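Giding protein-mglB (Thermus thermophilus, PDB 1J3W) may act as a molecular adaptor and guanyl-nucleotide exchange factor, as a Roadblock/LC7 family protein thought to take part in gliding motility. Local coordinates at residues B[33-44]-B[56-67]; B[95-105]-B[122-130]. All coordinates share one frame; numbering follows the deposited sequence.

Contact 1 (B[33-44]-B[56-67]); sequences LLIDRKGFVLAH and LDTLATLVAGNA
The A64 methyl CB presses on the G39 backbone, 3.5 Å from its CA; the nearest CA atoms are those of G39 and T61. One turn earlier on the helix, A60 CB sits 3.2 Å from G39 O, and the V41 methyl CG2 packs against that same A60 CB at 3.6 Å. I35 extends CD1 toward the helix, meeting V63 CG1 at 3.7 Å and also touching A60 O, while its CG2 faces the A60 methyl. L33 splits its branches, CD2 going to L56 and CD1 to L59. At the far end, H44 chi1 of 67° turns the ring so that one face meets L56 CD1, a CH-pi contact 3.8 Å from the centroid. The ring's ND1 is hydrogen-bonded to E46 OE2.

Polar groups meet across the interface through water. One water donates to G39 O (2.6 Å) and to D57 O, which also takes T61 N and T61 OG1 from opposite faces of its plane. A second joins R37 O to A64 O, and a third lies at the edge of the R37 guanidinium, in its plane, and reaches A67 O.

What places G39 is the type I turn D36–G39, closed by G39 N to D36 O; just after it F40 N donates to D36 OD2 (2.8 Å), from above the carboxylate plane. G39 has phi 105°, where a side chain would be pressed against the K38 carbonyl O, and its bare CA admits the A64 methyl.

Beyond the turn, L42 and A43 together face L34 in a classic beta bulge. Helix 56-69 thus packs on the beta hairpin of strands 31-36 and 41-46, the axis of 56-67 crossing that of strand 33-36 at -55°; L59 and V63 continue onto V108 and V96 of the sheet, while L73 and L76 of the second subunit meet the same helix.

Contact 2 (B[95-105]-B[122-130]); sequences YVDEAGEHALL and GKRASEALA
D97 OD2 is met by two groups one helical turn apart, K123 NZ at 2.8 Å and S126 OG at 2.6 Å. The lysine makes a salt bridge, meeting OD2 on its syn side, 27° out of the carboxylate plane. S126 OG also lies 2.9 Å from K123 O, so its one proton has two acceptors within reach; a water donates to it and to E98 O. K123 bends at chi2 and chi3 (58° and 65°), folding NZ back to the strand. With a leucine in place of D97, the K123 ammonium would probably lose its close charge partner, the pairing with E84 being long and weak, and the S126 hydroxyl would lose an acceptor.

This sheet-on-helix packing, made by the last modelled helix, 115-135, is consistent with the Roadblock/LC7 fold: the helix lies on the sheet face opposite helix 56-69, beside helix 10-27, which meets L105 and A125.

On the apolar side of the contact, L105 CD2 touches A125 CB at 3.7 Å, and its CD1 meets L129 CD1 at 3.8 Å, the two leucines crossing at about a right angle. G122 accommodates the Y95 ring, since a CB there would clash with CE2; the Y95 hydroxyl is hydrogen-bonded to E84. Where the strand turns, A130 CB packs 3.4 Å from G100 N.

Overall arrangement
From the N terminus, helix 10-27 leads into the hairpin of strands 31-36 and 41-46, and contact 1 closes the loop that brings helix 56-69 back against it. Contact 2 opens only later, closing the path from strands 93-98 and 103-109 to helix 115-135, so the two follow in series and neither nests in the other. They meet at the junction of strands 31-36 and 103-109, where I35 O and L104 N are 2.8 Å apart, a probable hydrogen bond, and their centres are about 12 Å apart. Contact 1 joins helix 56-69 to one face of the shared antiparallel sheet; contact 2 joins helix 115-135, beside helix 10-27, to the other.

Contact 1 (B[33-44]-B[56-67])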
loop_
_atom_site.group_PDB
_atom_site.type_symbol
_atom_site.label_atom_id
_atom_site.label_comp_id
_atom_site.label_asym_id
_atom_site.label_seq_id
_atom_site.Cartn_x
_atom_site.Cartn_y
_atom_site.Cartn_z
ATOM N N LEU B 33 13.943 14.199 -8.786
ATOM C CA LEU B 33 13.928 14.477 -7.357
ATOM C C LEU B 33 14.638 13.412 -6.557
ATOM O O LEU B 33 14.707 12.253 -6.968
ATOM C CB LEU B 33 12.499 14.530 -6.811
ATOM C CG LEU B 33 11.351 15.300 -7.445
ATOM C CD1 LEU B 33 10.797 14.518 -8.630
ATOM C CD2 LEU B 33 10.259 15.483 -6.392
ATOM N N LEU B 34 15.173 13.822 -5.412
ATOM C CA LEU B 34 15.700 12.899 -4.478
ATOM C C LEU B 34 14.874 13.080 -3.256
ATOM O O LEU B 34 14.717 14.178 -2.742
ATOM C CB LEU B 34 17.149 13.285 -4.183
ATOM C CG LEU B 34 17.779 12.385 -3.120
ATOM C CD1 LEU B 34 18.043 10.972 -3.640
ATOM C CD2 LEU B 34 19.118 12.913 -2.611
ATOM N N ILE B 35 14.239 12.002 -2.817
ATOM C CA ILE B 35 13.337 12.068 -1.674
ATOM C C ILE B 35 13.741 11.022 -0.651
ATOM O O ILE B 35 14.439 10.069 -0.980
ATOM C CB ILE B 35 11.870 11.809 -2.105
ATOM C CG1 ILE B 35 11.678 10.342 -2.511
ATOM C CG2 ILE B 35 11.517 12.707 -3.292
ATOM C CD1 ILE B 35 10.242 9.988 -2.853
ATOM N N ASP B 36 13.332 11.200 0.599
ATOM C CA ASP B 36 13.679 10.188 1.582
ATOM C C ASP B 36 12.536 9.191 1.599
ATOM O O ASP B 36 11.461 9.459 1.058
ATOM C CB ASP B 36 13.948 10.796 2.973
ATOM C CG ASP B 36 12.702 11.322 3.669
ATOM O OD1 ASP B 36 12.860 11.856 4.788
ATOM O OD2 ASP B 36 11.582 11.216 3.138
ATOM N N ARG B 37 12.756 8.030 2.201
ATOM C CA ARG B 37 11.711 7.023 2.211
ATOM C C ARG B 37 10.463 7.431 2.993
ATOM O O ARG B 37 9.462 6.716 2.994
ATOM C CB ARG B 37 12.282 5.694 2.716
ATOM C CG ARG B 37 13.461 5.202 1.870
ATOM C CD ARG B 37 13.830 3.763 2.202
ATOM N NE ARG B 37 12.732 2.855 1.893
ATOM C CZ ARG B 37 12.605 2.176 0.756
ATOM N NH1 ARG B 37 13.516 2.285 -0.200
ATOM N NH2 ARG B 37 11.552 1.394 0.570
ATOM N N LYS B 38 10.516 8.590 3.648
ATOM C CA LYS B 38 9.371 9.097 4.399
ATOM C C LYS B 38 8.533 10.061 3.555
ATOM O O LYS B 38 7.465 10.502 3.981
ATOM C CB LYS B 38 9.826 9.817 5.673
ATOM C CG LYS B 38 10.525 8.935 6.692
ATOM C CD LYS B 38 10.856 9.734 7.945
ATOM C CE LYS B 38 11.655 8.909 8.941
ATOM N NZ LYS B 38 11.975 9.692 10.165
ATOM N N GLY B 39 9.026 10.406 2.369
ATOM C CA GLY B 39 8.277 11.304 1.504
ATOM C C GLY B 39 8.777 12.737 1.405
ATOM O O GLY B 39 8.279 13.511 0.590
ATOM N N PHE B 40 9.751 13.107 2.226
ATOM C CA PHE B 40 10.268 14.472 2.172
ATOM C C PHE B 40 11.132 14.667 0.932
ATOM O O PHE B 40 11.888 13.773 0.555
ATOM C CB PHE B 40 11.113 14.793 3.409
ATOM C CG PHE B 40 10.318 14.927 4.675
ATOM C CD1 PHE B 40 10.277 13.888 5.599
ATOM C CD2 PHE B 40 9.625 16.100 4.951
ATOM C CE1 PHE B 40 9.556 14.019 6.784
ATOM C CE2 PHE B 40 8.902 16.240 6.133
ATOM C CZ PHE B 40 8.867 15.198 7.049
ATOM N N VAL B 41 11.017 15.833 0.300
ATOM C CA VAL B 41 11.833 16.126 -0.874
ATOM C C VAL B 41 13.152 16.701 -0.367
ATOM O O VAL B 41 13.167 17.726 0.320
ATOM C CB VAL B 41 11.157 17.151 -1.799
ATOM C CG1 VAL B 41 12.082 17.476 -2.963
ATOM C CG2 VAL B 41 9.836 16.588 -2.324
ATOM N N LEU B 42 14.253 16.037 -0.695
ATOM C CA LEU B 42 15.573 16.474 -0.252
ATOM C C LEU B 42 16.207 17.442 -1.240
ATOM O O LEU B 42 16.967 18.328 -0.853
ATOM C CB LEU B 42 16.484 15.260 -0.062
ATOM C CG LEU B 42 15.907 14.142 0.815
ATOM C CD1 LEU B 42 16.943 13.046 0.989
ATOM C CD2 LEU B 42 15.494 14.705 2.164
ATOM N N ALA B 43 15.904 17.258 -2.521
ATOM C CA ALA B 43 16.422 18.117 -3.583
ATOM C C ALA B 43 15.606 17.820 -4.836
ATOM O O ALA B 43 15.167 16.685 -5.040
ATOM C CB ALA B 43 17.897 17.822 -3.843
ATOM N N HIS B 44 15.380 18.833 -5.664
ATOM C CA HIS B 44 14.616 18.628 -6.888
ATOM C C HIS B 44 15.005 19.641 -7.948
ATOM O O HIS B 44 15.339 20.783 -7.638
ATOM C CB HIS B 44 13.109 18.711 -6.614
ATOM C CG HIS B 44 12.633 20.071 -6.207
ATOM N ND1 HIS B 44 12.295 21.048 -7.121
ATOM C CD2 HIS B 44 12.437 20.616 -4.984
ATOM C CE1 HIS B 44 11.908 22.133 -6.477
ATOM N NE2 HIS B 44 11.985 21.899 -5.178
ATOM N N LEU B 56 5.039 18.723 -6.223
ATOM C CA LEU B 56 6.141 17.810 -5.940
ATOM C C LEU B 56 6.077 17.149 -4.577
ATOM O O LEU B 56 6.535 16.018 -4.417
ATOM C CB LEU B 56 7.482 18.522 -6.120
ATOM C CG LEU B 56 7.790 18.946 -7.559
ATOM C CD1 LEU B 56 9.138 19.645 -7.589
ATOM C CD2 LEU B 56 7.794 17.736 -8.484
ATOM N N ASP B 57 5.522 17.846 -3.589
ATOM C CA ASP B 57 5.411 17.246 -2.269
ATOM C C ASP B 57 4.410 16.089 -2.328
ATOM O O ASP B 57 4.637 15.039 -1.734
ATOM C CB ASP B 57 5.019 18.302 -1.220
ATOM C CG ASP B 57 3.710 19.008 -1.530
ATOM O OD1 ASP B 57 3.321 19.142 -2.711
ATOM O OD2 ASP B 57 3.067 19.460 -0.560
ATOM N N THR B 58 3.326 16.271 -3.075
ATOM C CA THR B 58 2.334 15.213 -3.222
ATOM C C THR B 58 2.951 14.050 -4.003
ATOM O O THR B 58 2.754 12.886 -3.653
ATOM C CB THR B 58 1.085 15.719 -3.953
ATOM O OG1 THR B 58 0.561 16.855 -3.253
ATOM C CG2 THR B 58 0.016 14.628 -4.006
ATOM N N LEU B 59 3.709 14.363 -5.053
ATOM C CA LEU B 59 4.352 13.319 -5.846
ATOM C C LEU B 59 5.269 12.483 -4.955
ATOM O O LEU B 59 5.225 11.252 -4.979
ATOM C CB LEU B 59 5.171 13.936 -6.986
ATOM C CG LEU B 59 6.049 12.957 -7.778
ATOM C CD1 LEU B 59 5.179 11.906 -8.450
ATOM C CD2 LEU B 59 6.869 13.719 -8.818
ATOM N N ALA B 60 6.098 13.161 -4.167
ATOM C CA ALA B 60 7.032 12.495 -3.266
ATOM C C ALA B 60 6.299 11.639 -2.234
ATOM O O ALA B 60 6.720 10.524 -1.931
ATOM C CB ALA B 60 7.910 13.529 -2.569
ATOM N N THR B 61 5.204 12.167 -1.699
ATOM C CA THR B 61 4.417 11.433 -0.715
ATOM C C THR B 61 3.876 10.147 -1.334
ATOM O O THR B 61 3.968 9.076 -0.732
ATOM C CB THR B 61 3.239 12.276 -0.213
ATOM O OG1 THR B 61 3.740 13.454 0.427
ATOM C CG2 THR B 61 2.410 11.487 0.789
ATOM N N LEU B 62 3.320 10.254 -2.537
ATOM C CA LEU B 62 2.771 9.085 -3.218
ATOM C C LEU B 62 3.858 8.070 -3.552
ATOM O O LEU B 62 3.635 6.863 -3.454
ATOM C CB LEU B 62 2.037 9.502 -4.492
ATOM C CG LEU B 62 0.772 10.336 -4.274
ATOM C CD1 LEU B 62 0.217 10.782 -5.608
ATOM C CD2 LEU B 62 -0.268 9.515 -3.519
ATOM N N VAL B 63 5.031 8.544 -3.963
ATOM C CA VAL B 63 6.116 7.620 -4.266
ATOM C C VAL B 63 6.538 6.899 -2.989
ATOM O O VAL B 63 6.793 5.695 -3.009
ATOM C CB VAL B 63 7.321 8.359 -4.891
ATOM C CG1 VAL B 63 8.529 7.436 -4.969
ATOM C CG2 VAL B 63 6.945 8.847 -6.278
ATOM N N ALA B 64 6.578 7.630 -1.876
ATOM C CA ALA B 64 6.950 7.051 -0.588
ATOM C C ALA B 64 5.895 6.035 -0.148
ATOM O O ALA B 64 6.228 4.960 0.357
ATOM C CB ALA B 64 7.086 8.153 0.462
ATOM N N GLY B 65 4.627 6.382 -0.341
ATOM C CA GLY B 65 3.554 5.474 0.023
ATOM C C GLY B 65 3.680 4.189 -0.778
ATOM O O GLY B 65 3.517 3.091 -0.244
ATOM N N ASN B 66 3.977 4.326 -2.068
ATOM C CA ASN B 66 4.131 3.175 -2.953
ATOM C C ASN B 66 5.299 2.293 -2.526
ATOM O O ASN B 66 5.192 1.062 -2.517
ATOM C CB ASN B 66 4.363 3.649 -4.391
ATOM C CG ASN B 66 4.604 2.502 -5.353
ATOM O OD1 ASN B 66 3.676 1.802 -5.740
ATOM N ND2 ASN B 66 5.860 2.303 -5.736
ATOM N N ALA B 67 6.420 2.923 -2.180
ATOM C CA ALA B 67 7.606 2.188 -1.762
ATOM C C ALA B 67 7.313 1.316 -0.545
ATOM O O ALA B 67 7.899 0.244 -0.382
ATOM C CB ALA B 67 8.746 3.156 -1.453
HETATM O O HOH W 1 10.335 -0.364 -1.292
HETATM O O HOH W 2 8.329 4.499 2.122
HETATM O O HOH W 3 6.523 15.469 0.335
#

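Contact 2 (B[95-105]-B[122-130])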
loop_
_atom_site.group_PDB
_atom_site.type_symbol
_atom_site.label_atom_id
_atom_site.label_comp_id
_atom_site.label_asym_id
_atom_site.label_seq_id
_atom_site.Cartn_x
_atom_site.Cartn_y
_atom_site.Cartn_z
ATOM N N TYR B 95 10.050 6.727 -13.105
ATOM C CA TYR B 95 11.182 5.855 -12.817
ATOM C C TYR B 95 11.606 6.141 -11.386
ATOM O O TYR B 95 11.832 7.295 -11.020
ATOM C CB TYR B 95 12.354 6.164 -13.751
ATOM C CG TYR B 95 13.626 5.413 -13.424
ATOM C CD1 TYR B 95 13.835 4.123 -13.896
ATOM C CD2 TYR B 95 14.618 5.995 -12.632
ATOM C CE1 TYR B 95 14.999 3.423 -13.596
ATOM C CE2 TYR B 95 15.790 5.301 -12.322
ATOM C CZ TYR B 95 15.971 4.017 -12.808
ATOM O OH TYR B 95 17.115 3.313 -12.496
ATOM N N VAL B 96 11.699 5.094 -10.576
ATOM C CA VAL B 96 12.123 5.234 -9.193
ATOM C C VAL B 96 13.215 4.210 -8.915
ATOM O O VAL B 96 13.079 3.037 -9.267
ATOM C CB VAL B 96 10.953 4.997 -8.217
ATOM C CG1 VAL B 96 11.426 5.175 -6.781
ATOM C CG2 VAL B 96 9.822 5.961 -8.523
ATOM N N ASP B 97 14.303 4.649 -8.294
ATOM C CA ASP B 97 15.394 3.741 -7.979
ATOM C C ASP B 97 15.972 4.118 -6.623
ATOM O O ASP B 97 16.020 5.291 -6.259
ATOM C CB ASP B 97 16.474 3.812 -9.066
ATOM C CG ASP B 97 17.500 2.689 -8.953
ATOM O OD1 ASP B 97 17.184 1.630 -8.369
ATOM O OD2 ASP B 97 18.621 2.862 -9.469
ATOM N N GLU B 98 16.383 3.112 -5.865
ATOM C CA GLU B 98 16.959 3.356 -4.556
ATOM C C GLU B 98 18.266 4.121 -4.659
ATOM O O GLU B 98 19.115 3.817 -5.502
ATOM C CB GLU B 98 17.212 2.033 -3.828
ATOM C CG GLU B 98 15.995 1.452 -3.143
ATOM C CD GLU B 98 16.330 0.221 -2.321
ATOM O OE1 GLU B 98 17.343 0.254 -1.592
ATOM O OE2 GLU B 98 15.580 -0.770 -2.399
ATOM N N ALA B 99 18.413 5.124 -3.803
ATOM C CA ALA B 99 19.630 5.926 -3.744
ATOM C C ALA B 99 20.132 5.693 -2.326
ATOM O O ALA B 99 20.001 6.549 -1.452
ATOM C CB ALA B 99 19.313 7.399 -3.967
ATOM N N GLY B 100 20.696 4.513 -2.104
ATOM C CA GLY B 100 21.171 4.180 -0.779
ATOM C C GLY B 100 20.015 3.573 -0.013
ATOM O O GLY B 100 18.929 3.375 -0.562
ATOM N N GLU B 101 20.227 3.297 1.265
ATOM C CA GLU B 101 19.195 2.682 2.081
ATOM C C GLU B 101 18.055 3.588 2.528
ATOM O O GLU B 101 16.980 3.099 2.864
ATOM C CB GLU B 101 19.833 2.047 3.318
ATOM C CG GLU B 101 20.701 0.844 3.007
ATOM C CD GLU B 101 19.919 -0.263 2.329
ATOM O OE1 GLU B 101 18.938 -0.750 2.930
ATOM O OE2 GLU B 101 20.283 -0.644 1.195
ATOM N N HIS B 102 18.265 4.899 2.518
ATOM C CA HIS B 102 17.223 5.796 3.001
ATOM C C HIS B 102 16.680 6.843 2.045
ATOM O O HIS B 102 15.964 7.747 2.473
ATOM C CB HIS B 102 17.708 6.503 4.268
ATOM C CG HIS B 102 18.249 5.571 5.307
ATOM N ND1 HIS B 102 19.574 5.196 5.353
ATOM C CD2 HIS B 102 17.636 4.911 6.318
ATOM C CE1 HIS B 102 19.755 4.346 6.349
ATOM N NE2 HIS B 102 18.594 4.156 6.950
ATOM N N ALA B 103 17.001 6.734 0.761
ATOM C CA ALA B 103 16.505 7.716 -0.193
ATOM C C ALA B 103 16.121 7.075 -1.520
ATOM O O ALA B 103 16.487 5.936 -1.802
ATOM C CB ALA B 103 17.547 8.808 -0.416
ATOM N N LEU B 104 15.384 7.831 -2.325
ATOM C CA LEU B 104 14.912 7.361 -3.620
ATOM C C LEU B 104 15.085 8.429 -4.685
ATOM O O LEU B 104 14.822 9.606 -4.435
ATOM C CB LEU B 104 13.421 7.025 -3.542
ATOM C CG LEU B 104 12.960 5.951 -2.552
ATOM C CD1 LEU B 104 11.450 6.009 -2.380
ATOM C CD2 LEU B 104 13.392 4.588 -3.049
ATOM N N LEU B 105 15.531 8.010 -5.864
ATOM C CA LEU B 105 15.666 8.912 -7.002
ATOM C C LEU B 105 14.362 8.763 -7.776
ATOM O O LEU B 105 13.914 7.643 -8.022
ATOM C CB LEU B 105 16.818 8.496 -7.916
ATOM C CG LEU B 105 16.771 9.179 -9.292
ATOM C CD1 LEU B 105 17.044 10.676 -9.153
ATOM C CD2 LEU B 105 17.777 8.530 -10.213
ATOM N N GLY B 122 19.516 7.055 -15.232
ATOM C CA GLY B 122 18.814 7.036 -13.964
ATOM C C GLY B 122 19.579 6.156 -12.987
ATOM O O GLY B 122 19.727 6.499 -11.820
ATOM N N LYS B 123 20.077 5.018 -13.466
ATOM C CA LYS B 123 20.844 4.113 -12.610
ATOM C C LYS B 123 22.149 4.785 -12.170
ATOM O O LYS B 123 22.563 4.679 -11.014
ATOM C CB LYS B 123 21.144 2.808 -13.356
ATOM C CG LYS B 123 21.997 1.821 -12.574
ATOM C CD LYS B 123 21.355 1.436 -11.249
ATOM C CE LYS B 123 20.058 0.667 -11.452
ATOM N NZ LYS B 123 19.439 0.285 -10.150
ATOM N N ARG B 124 22.803 5.480 -13.094
ATOM C CA ARG B 124 24.042 6.158 -12.741
ATOM C C ARG B 124 23.761 7.230 -11.696
ATOM O O ARG B 124 24.537 7.426 -10.759
ATOM C CB ARG B 124 24.677 6.786 -13.978
ATOM C CG ARG B 124 25.208 5.771 -14.971
ATOM C CD ARG B 124 25.767 6.449 -16.201
ATOM N NE ARG B 124 26.388 5.483 -17.099
ATOM C CZ ARG B 124 26.872 5.787 -18.298
ATOM N NH1 ARG B 124 26.807 7.034 -18.744
ATOM N NH2 ARG B 124 27.417 4.840 -19.054
ATOM N N ALA B 125 22.638 7.920 -11.848
ATOM C CA ALA B 125 22.283 8.968 -10.907
ATOM C C ALA B 125 21.998 8.414 -9.518
ATOM O O ALA B 125 22.451 8.974 -8.518
ATOM C CB ALA B 125 21.075 9.739 -11.415
ATOM N N SER B 126 21.252 7.316 -9.450
ATOM C CA SER B 126 20.922 6.752 -8.150
ATOM C C SER B 126 22.178 6.327 -7.400
ATOM O O SER B 126 22.263 6.506 -6.189
ATOM C CB SER B 126 19.950 5.574 -8.293
ATOM O OG SER B 126 20.532 4.493 -8.993
ATOM N N GLU B 127 23.156 5.774 -8.111
ATOM C CA GLU B 127 24.388 5.371 -7.443
ATOM C C GLU B 127 25.164 6.587 -6.956
ATOM O O GLU B 127 25.707 6.590 -5.848
ATOM C CB GLU B 127 25.291 4.561 -8.366
ATOM C CG GLU B 127 26.642 4.301 -7.718
ATOM C CD GLU B 127 27.615 3.606 -8.628
ATOM O OE1 GLU B 127 27.865 4.123 -9.737
ATOM O OE2 GLU B 127 28.136 2.544 -8.224
ATOM N N ALA B 128 25.228 7.621 -7.789
ATOM C CA ALA B 128 25.944 8.832 -7.415
ATOM C C ALA B 128 25.293 9.466 -6.192
ATOM O O ALA B 128 25.975 9.923 -5.276
ATOM C CB ALA B 128 25.950 9.815 -8.571
ATOM N N LEU B 129 23.964 9.486 -6.177
ATOM C CA LEU B 129 23.235 10.071 -5.065
ATOM C C LEU B 129 23.358 9.227 -3.804
ATOM O O LEU B 129 23.320 9.757 -2.696
ATOM C CB LEU B 129 21.763 10.259 -5.448
ATOM C CG LEU B 129 21.558 11.351 -6.502
ATOM C CD1 LEU B 129 20.208 11.182 -7.183
ATOM C CD2 LEU B 129 21.665 12.717 -5.845
ATOM N N ALA B 130 23.507 7.917 -3.976
ATOM C CA ALA B 130 23.657 7.020 -2.837
ATOM C C ALA B 130 24.938 7.397 -2.096
ATOM O O ALA B 130 24.961 7.454 -0.866
ATOM C CB ALA B 130 23.728 5.576 -3.308
HETATM O O HOH W 4 21.311 2.520 -6.880
#